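Local coordinates for protein ferredoxin (Nitrosospira multiformis, PDB 3LMF) that is of unknown function but has the cysteine-rich helical bundle of the Csp copper-storage family and so may bind copper(I), at residues A[61-64]-A[69-72]; A[87-92]-A[96-101]. All blocks are in the same frame, centred on the assembly; numbering follows the deposited sequence.

Contact 1 (A[61-64]-A[69-72]); sequences NFML and FSPK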
ATOM      1  N   ASN A  61       6.430  -5.492   4.416  1.00 17.96           N
ATOM      2  CA  ASN A  61       6.806  -4.161   4.863  1.00 19.03           C
ATOM      3  C   ASN A  61       7.172  -4.119   6.344  1.00 23.63           C
ATOM      4  O   ASN A  61       8.124  -3.438   6.722  1.00 20.49           O
ATOM      5  CB  ASN A  61       5.690  -3.156   4.560  1.00 18.13           C
ATOM      6  CG  ASN A  61       5.565  -2.862   3.064  1.00 38.77           C
ATOM      7  OD1 ASN A  61       6.392  -3.310   2.261  1.00 40.13           O
ATOM      8  ND2 ASN A  61       4.544  -2.100   2.685  1.00 33.89           N
ATOM      9  N   PHE A  62       6.433  -4.837   7.182  1.00 14.66           N
ATOM     10  CA  PHE A  62       6.746  -4.847   8.603  1.00 24.02           C
ATOM     11  C   PHE A  62       8.132  -5.417   8.877  1.00 18.63           C
ATOM     12  O   PHE A  62       8.883  -4.873   9.679  1.00 29.98           O
ATOM     13  CB  PHE A  62       5.683  -5.633   9.385  1.00 20.50           C
ATOM     14  CG  PHE A  62       4.592  -4.772   9.944  1.00 22.15           C
ATOM     15  CD1 PHE A  62       3.808  -3.986   9.102  1.00 24.20           C
ATOM     16  CD2 PHE A  62       4.367  -4.717  11.316  1.00 15.44           C
ATOM     17  CE1 PHE A  62       2.811  -3.155   9.617  1.00 21.13           C
ATOM     18  CE2 PHE A  62       3.372  -3.888  11.839  1.00 22.96           C
ATOM     19  CZ  PHE A  62       2.594  -3.106  10.991  1.00 19.54           C
HETATM   20  N   MSE A  63       8.471  -6.505   8.201  1.00 20.51           N
HETATM   21  CA  MSE A  63       9.770  -7.124   8.389  1.00 22.20           C
HETATM   22  C   MSE A  63      10.879  -6.282   7.766  1.00 24.77           C
HETATM   23  O   MSE A  63      11.985  -6.220   8.292  1.00 24.49           O
HETATM   24  CB  MSE A  63       9.779  -8.535   7.796  1.00 27.55           C
HETATM   25  CG  MSE A  63       8.996  -9.547   8.622  1.00 29.89           C
HETATM   26 SE   MSE A  63       8.832 -11.269   7.756  1.00 44.94          SE
HETATM   27  CE  MSE A  63      10.513 -12.063   8.259  1.00 58.41           C
ATOM     28  N   LEU A  64      10.594  -5.634   6.645  1.00 21.08           N
ATOM     29  CA  LEU A  64      11.607  -4.799   6.024  1.00 26.94           C
ATOM     30  C   LEU A  64      11.926  -3.619   6.934  1.00 30.23           C
ATOM     31  O   LEU A  64      13.082  -3.225   7.053  1.00 25.13           O
ATOM     32  CB  LEU A  64      11.129  -4.280   4.669  1.00 23.86           C
ATOM     33  CG  LEU A  64      11.162  -5.310   3.548  1.00 20.06           C
ATOM     34  CD1 LEU A  64      10.426  -4.760   2.351  1.00 18.70           C
ATOM     35  CD2 LEU A  64      12.608  -5.650   3.196  1.00 17.56           C
ATOM     36  N   PHE A  69       6.463  -5.950  15.646  1.00 25.10           N
ATOM     37  CA  PHE A  69       5.150  -6.565  15.539  1.00 20.72           C
ATOM     38  C   PHE A  69       5.019  -7.534  14.355  1.00 20.70           C
ATOM     39  O   PHE A  69       3.935  -8.039  14.087  1.00 24.56           O
ATOM     40  CB  PHE A  69       4.057  -5.492  15.459  1.00 23.80           C
ATOM     41  CG  PHE A  69       3.849  -4.740  16.745  1.00 29.07           C
ATOM     42  CD1 PHE A  69       4.489  -3.526  16.973  1.00 23.85           C
ATOM     43  CD2 PHE A  69       3.048  -5.272  17.753  1.00 34.38           C
ATOM     44  CE1 PHE A  69       4.332  -2.852  18.187  1.00 37.09           C
ATOM     45  CE2 PHE A  69       2.884  -4.605  18.975  1.00 37.05           C
ATOM     46  CZ  PHE A  69       3.529  -3.395  19.192  1.00 36.98           C
ATOM     47  N   SER A  70       6.120  -7.803  13.657  1.00 16.26           N
ATOM     48  CA  SER A  70       6.088  -8.721  12.521  1.00 24.82           C
ATOM     49  C   SER A  70       5.492 -10.084  12.880  1.00 25.06           C
ATOM     50  O   SER A  70       4.669 -10.618  12.144  1.00 25.82           O
ATOM     51  CB  SER A  70       7.492  -8.932  11.943  1.00 24.18           C
ATOM     52  OG  SER A  70       8.001  -7.739  11.375  1.00 26.47           O
ATOM     53  N   PRO A  71       5.904 -10.671  14.013  1.00 24.23           N
ATOM     54  CA  PRO A  71       5.346 -11.977  14.378  1.00 23.73           C
ATOM     55  C   PRO A  71       3.820 -12.003  14.350  1.00 21.23           C
ATOM     56  O   PRO A  71       3.221 -12.900  13.765  1.00 26.70           O
ATOM     57  CB  PRO A  71       5.902 -12.206  15.785  1.00 26.40           C
ATOM     58  CG  PRO A  71       7.258 -11.557  15.697  1.00 25.48           C
ATOM     59  CD  PRO A  71       6.916 -10.246  14.997  1.00 26.53           C
ATOM     60  N   LYS A  72       3.208 -11.007  14.981  1.00 19.99           N
ATOM     61  CA  LYS A  72       1.755 -10.901  15.043  1.00 25.74           C
ATOM     62  C   LYS A  72       1.156 -10.792  13.629  1.00 34.00           C
ATOM     63  O   LYS A  72       0.232 -11.528  13.271  1.00 28.86           O
ATOM     64  CB  LYS A  72       1.370  -9.673  15.876  1.00 35.55           C
ATOM     65  CG  LYS A  72      -0.082  -9.642  16.348  1.00 50.58           C
ATOM     66  CD  LYS A  72      -0.337 -10.647  17.472  1.00 49.76           C
ATOM     67  CE  LYS A  72      -1.831 -10.795  17.764  1.00 42.86           C
ATOM     68  NZ  LYS A  72      -2.507  -9.506  18.151  1.00 36.98           N
TER
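Ser70 reaches across to the last turn of helix 43-64 and sets its hydroxyl against the peptide that joins Phe62 to Met63. Its OG is 3.4 Å from Phe62 C and just as far from Met63 N, but the angle there is too poor for a hydrogen bond. Met63, a selenomethionine, meets the same hydroxyl near the root of its side chain, with CG 3.4 Å from Ser70 OG and 3.7 Å from Ser70 CB. Phe62 meets the incoming chain with the rim of its ring: CE2 lies 4.0 Å from Phe69 CB, and Ser70 N also sits at that edge, near the ring plane. The Phe69 ring turns out of this contact and packs on Leu48 of the second subunit.

One shell out, Ser67 of the connecting loop bonds to both residues of the incoming chain. Its OG accepts a hydrogen bond from Phe69 N at the N-cap position, and its carbonyl O accepts a weak one from Ser70 OG. With OG beside its own backbone N (chi1 -66°), Ser70 presents the hydroxyl to the Phe62-Met63 peptide. Beyond CG, Met63 bends at chi3 (84°) and packs on Leu11, Cys14 and Ile15 of helix 8-36, while Phe62 also touches Val73. The hairpin between helices 43-64 and 70-90 is thus closed here by van der Waals contact, and the hydroxyl buried in it is bonded weakly to the loop carbonyl of Ser67.

Contact 2 (A[87-92]-A[96-101]); sequences SCEQLD and ECVQTC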
ATOM      1  N   SER A  87      -8.534 -22.076  -1.815  1.00 34.55           N
ATOM      2  CA  SER A  87      -9.430 -21.507  -2.812  1.00 32.80           C
ATOM      3  C   SER A  87      -8.868 -21.769  -4.207  1.00 27.08           C
ATOM      4  O   SER A  87      -9.611 -22.104  -5.125  1.00 29.64           O
ATOM      5  CB  SER A  87      -9.584 -20.001  -2.581  1.00 37.58           C
ATOM      6  OG  SER A  87     -10.508 -19.440  -3.494  1.00 44.24           O
ATOM      7  N   CYS A  88      -7.553 -21.635  -4.359  1.00 24.82           N
ATOM      8  CA  CYS A  88      -6.919 -21.860  -5.655  1.00 27.78           C
ATOM      9  C   CYS A  88      -6.873 -23.335  -6.069  1.00 38.03           C
ATOM     10  O   CYS A  88      -6.714 -23.642  -7.254  1.00 31.53           O
ATOM     11  CB  CYS A  88      -5.502 -21.282  -5.667  1.00 24.91           C
ATOM     12  SG  CYS A  88      -5.420 -19.474  -5.672  1.00 29.59           S
ATOM     13  N   GLU A  89      -7.008 -24.243  -5.104  1.00 34.09           N
ATOM     14  CA  GLU A  89      -6.990 -25.676  -5.404  1.00 38.25           C
ATOM     15  C   GLU A  89      -8.158 -26.048  -6.316  1.00 38.28           C
ATOM     16  O   GLU A  89      -8.067 -26.990  -7.105  1.00 35.16           O
ATOM     17  CB  GLU A  89      -7.071 -26.501  -4.113  1.00 35.91           C
ATOM     18  CG  GLU A  89      -5.827 -26.436  -3.244  1.00 41.98           C
ATOM     19  CD  GLU A  89      -5.959 -27.232  -1.948  1.00 37.79           C
ATOM     20  OE1 GLU A  89      -4.985 -27.257  -1.172  1.00 38.17           O
ATOM     21  OE2 GLU A  89      -7.030 -27.826  -1.706  1.00 38.40           O
ATOM     22  N   GLN A  90      -9.248 -25.295  -6.199  1.00 42.14           N
ATOM     23  CA  GLN A  90     -10.454 -25.515  -6.995  1.00 53.09           C
ATOM     24  C   GLN A  90     -10.270 -25.198  -8.484  1.00 53.67           C
ATOM     25  O   GLN A  90     -10.803 -25.905  -9.341  1.00 58.30           O
ATOM     26  CB  GLN A  90     -11.604 -24.651  -6.455  1.00 58.68           C
ATOM     27  CG  GLN A  90     -12.837 -25.419  -5.994  1.00 66.36           C
ATOM     28  CD  GLN A  90     -12.728 -25.904  -4.561  1.00 74.97           C
ATOM     29  OE1 GLN A  90     -12.606 -25.050  -3.655  1.00 74.05           O
ATOM     30  NE2 GLN A  90     -12.768 -27.134  -4.340  1.00 80.59           N
ATOM     31  N   LEU A  91      -9.520 -24.141  -8.790  1.00 48.20           N
ATOM     32  CA  LEU A  91      -9.301 -23.725 -10.176  1.00 44.74           C
ATOM     33  C   LEU A  91      -8.076 -24.328 -10.844  1.00 37.50           C
ATOM     34  O   LEU A  91      -7.178 -24.837 -10.179  1.00 47.00           O
ATOM     35  CB  LEU A  91      -9.202 -22.203 -10.258  1.00 43.04           C
ATOM     36  CG  LEU A  91     -10.328 -21.385  -9.625  1.00 52.36           C
ATOM     37  CD1 LEU A  91     -11.674 -22.026  -9.932  1.00 46.52           C
ATOM     38  CD2 LEU A  91     -10.110 -21.293  -8.132  1.00 57.37           C
ATOM     39  N   ASP A  92      -8.038 -24.255 -12.171  1.00 30.81           N
ATOM     40  CA  ASP A  92      -6.920 -24.806 -12.917  1.00 35.14           C
ATOM     41  C   ASP A  92      -5.965 -23.726 -13.411  1.00 33.78           C
ATOM     42  O   ASP A  92      -6.358 -22.578 -13.618  1.00 37.20           O
ATOM     43  CB  ASP A  92      -7.444 -25.632 -14.089  1.00 58.42           C
ATOM     44  CG  ASP A  92      -8.336 -24.830 -15.004  1.00 67.30           C
ATOM     45  OD1 ASP A  92      -7.812 -23.942 -15.710  1.00 75.54           O
ATOM     46  OD2 ASP A  92      -9.560 -25.080 -15.008  1.00 73.45           O
ATOM     47  N   GLU A  96       0.717 -22.631  -9.505  1.00 35.37           N
ATOM     48  CA  GLU A  96       1.763 -21.769  -8.978  1.00 38.82           C
ATOM     49  C   GLU A  96       1.314 -21.010  -7.725  1.00 37.71           C
ATOM     50  O   GLU A  96       2.112 -20.762  -6.821  1.00 34.87           O
ATOM     51  CB  GLU A  96       2.208 -20.778 -10.054  1.00 47.61           C
ATOM     52  CG  GLU A  96       3.412 -19.941  -9.661  1.00 59.51           C
ATOM     53  CD  GLU A  96       3.851 -18.997 -10.764  1.00 67.10           C
ATOM     54  OE1 GLU A  96       4.834 -18.254 -10.547  1.00 58.09           O
ATOM     55  OE2 GLU A  96       3.211 -19.001 -11.842  1.00 63.15           O
ATOM     56  N   CYS A  97       0.036 -20.650  -7.674  1.00 31.77           N
ATOM     57  CA  CYS A  97      -0.496 -19.910  -6.540  1.00 33.06           C
ATOM     58  C   CYS A  97      -0.638 -20.787  -5.296  1.00 33.70           C
ATOM     59  O   CYS A  97      -0.342 -20.348  -4.183  1.00 32.44           O
ATOM     60  CB  CYS A  97      -1.845 -19.290  -6.904  1.00 35.73           C
ATOM     61  SG  CYS A  97      -2.365 -17.973  -5.793  1.00 37.76           S
ATOM     62  N   VAL A  98      -1.095 -22.022  -5.484  1.00 31.53           N
ATOM     63  CA  VAL A  98      -1.245 -22.952  -4.371  1.00 28.63           C
ATOM     64  C   VAL A  98       0.113 -23.128  -3.695  1.00 27.84           C
ATOM     65  O   VAL A  98       0.232 -23.016  -2.476  1.00 32.84           O
ATOM     66  CB  VAL A  98      -1.736 -24.346  -4.847  1.00 32.73           C
ATOM     67  CG1 VAL A  98      -1.833 -25.291  -3.660  1.00 26.17           C
ATOM     68  CG2 VAL A  98      -3.090 -24.227  -5.535  1.00 26.58           C
ATOM     69  N   GLN A  99       1.134 -23.388  -4.506  1.00 26.66           N
ATOM     70  CA  GLN A  99       2.499 -23.597  -4.032  1.00 30.80           C
ATOM     71  C   GLN A  99       3.058 -22.440  -3.204  1.00 33.88           C
ATOM     72  O   GLN A  99       3.550 -22.639  -2.089  1.00 33.19           O
ATOM     73  CB  GLN A  99       3.422 -23.838  -5.228  1.00 39.65           C
ATOM     74  CG  GLN A  99       4.901 -23.912  -4.883  1.00 54.53           C
ATOM     75  CD  GLN A  99       5.409 -25.336  -4.742  1.00 65.94           C
ATOM     76  OE1 GLN A  99       4.945 -26.096  -3.889  1.00 71.23           O
ATOM     77  NE2 GLN A  99       6.369 -25.709  -5.591  1.00 70.78           N
ATOM     78  N   THR A 100       2.985 -21.234  -3.758  1.00 31.51           N
ATOM     79  CA  THR A 100       3.516 -20.063  -3.078  1.00 27.21           C
ATOM     80  C   THR A 100       2.736 -19.715  -1.810  1.00 23.29           C
ATOM     81  O   THR A 100       3.322 -19.285  -0.823  1.00 24.39           O
ATOM     82  CB  THR A 100       3.559 -18.839  -4.027  1.00 30.84           C
ATOM     83  OG1 THR A 100       4.320 -17.792  -3.412  1.00 39.57           O
ATOM     84  CG2 THR A 100       2.153 -18.331  -4.328  1.00 24.87           C
ATOM     85  N   CYS A 101       1.423 -19.912  -1.827  1.00 19.38           N
ATOM     86  CA  CYS A 101       0.628 -19.614  -0.650  1.00 18.83           C
ATOM     87  C   CYS A 101       0.940 -20.571   0.500  1.00 24.58           C
ATOM     88  O   CYS A 101       0.895 -20.169   1.661  1.00 27.83           O
ATOM     89  CB  CYS A 101      -0.866 -19.640  -0.979  1.00 18.66           C
ATOM     90  SG  CYS A 101      -1.459 -18.146  -1.850  1.00 28.67           S
TER
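Cys88 and Cys97 face each other from helices 70-90 and 95-112, with SG to SG at 3.4 Å. That is a contact between sulfurs and far too long for a disulfide. Cys97 carries its SG anti to the backbone N (chi1 -163°), whereas Cys88 keeps its own beside the backbone N (chi1 -71°), and both side chains also touch Met49 of helix 43-64. Next to them Val98 spreads its two methyls over Cys88 and Glu89: CG2 is 3.8 Å from Cys88 CB and 3.9 Å from Glu89 N. Paired thiols on neighbouring helices recall the Csp proteins, four-helix bundles whose cysteines line the interior and hold copper(I); a similar use here is plausible but unproven.

Packing slackens on the outer side. The other Val98 methyl, CG1, comes no nearer than 4.2 Å to Glu89 CG, where the two side chains cross at about a right angle. Past CG the exposed glutamate is extended, and its OE1 forms a salt bridge with Arg102, one turn further along helix 95-112 from Val98.

Both contacts use helix 70-90, one at each end: contact 1 joins its start to helix 43-64, contact 2 its finish to helix 95-112. They lie on opposite sides of the chain's centre, about 25 Å apart between centres, and do not touch. Contact 1 is wholly buried, aided by the second subunit, and sets a serine hydroxyl against a backbone peptide and a selenomethionine side chain. Contact 2 is only partly buried: its inner half is sulfur and methyl groups, its outer half ends in a charged pair at the surface, and no other chain of the assembly touches its segments. Each bridges a short interhelical connection, so the two form successive turns of the bundle.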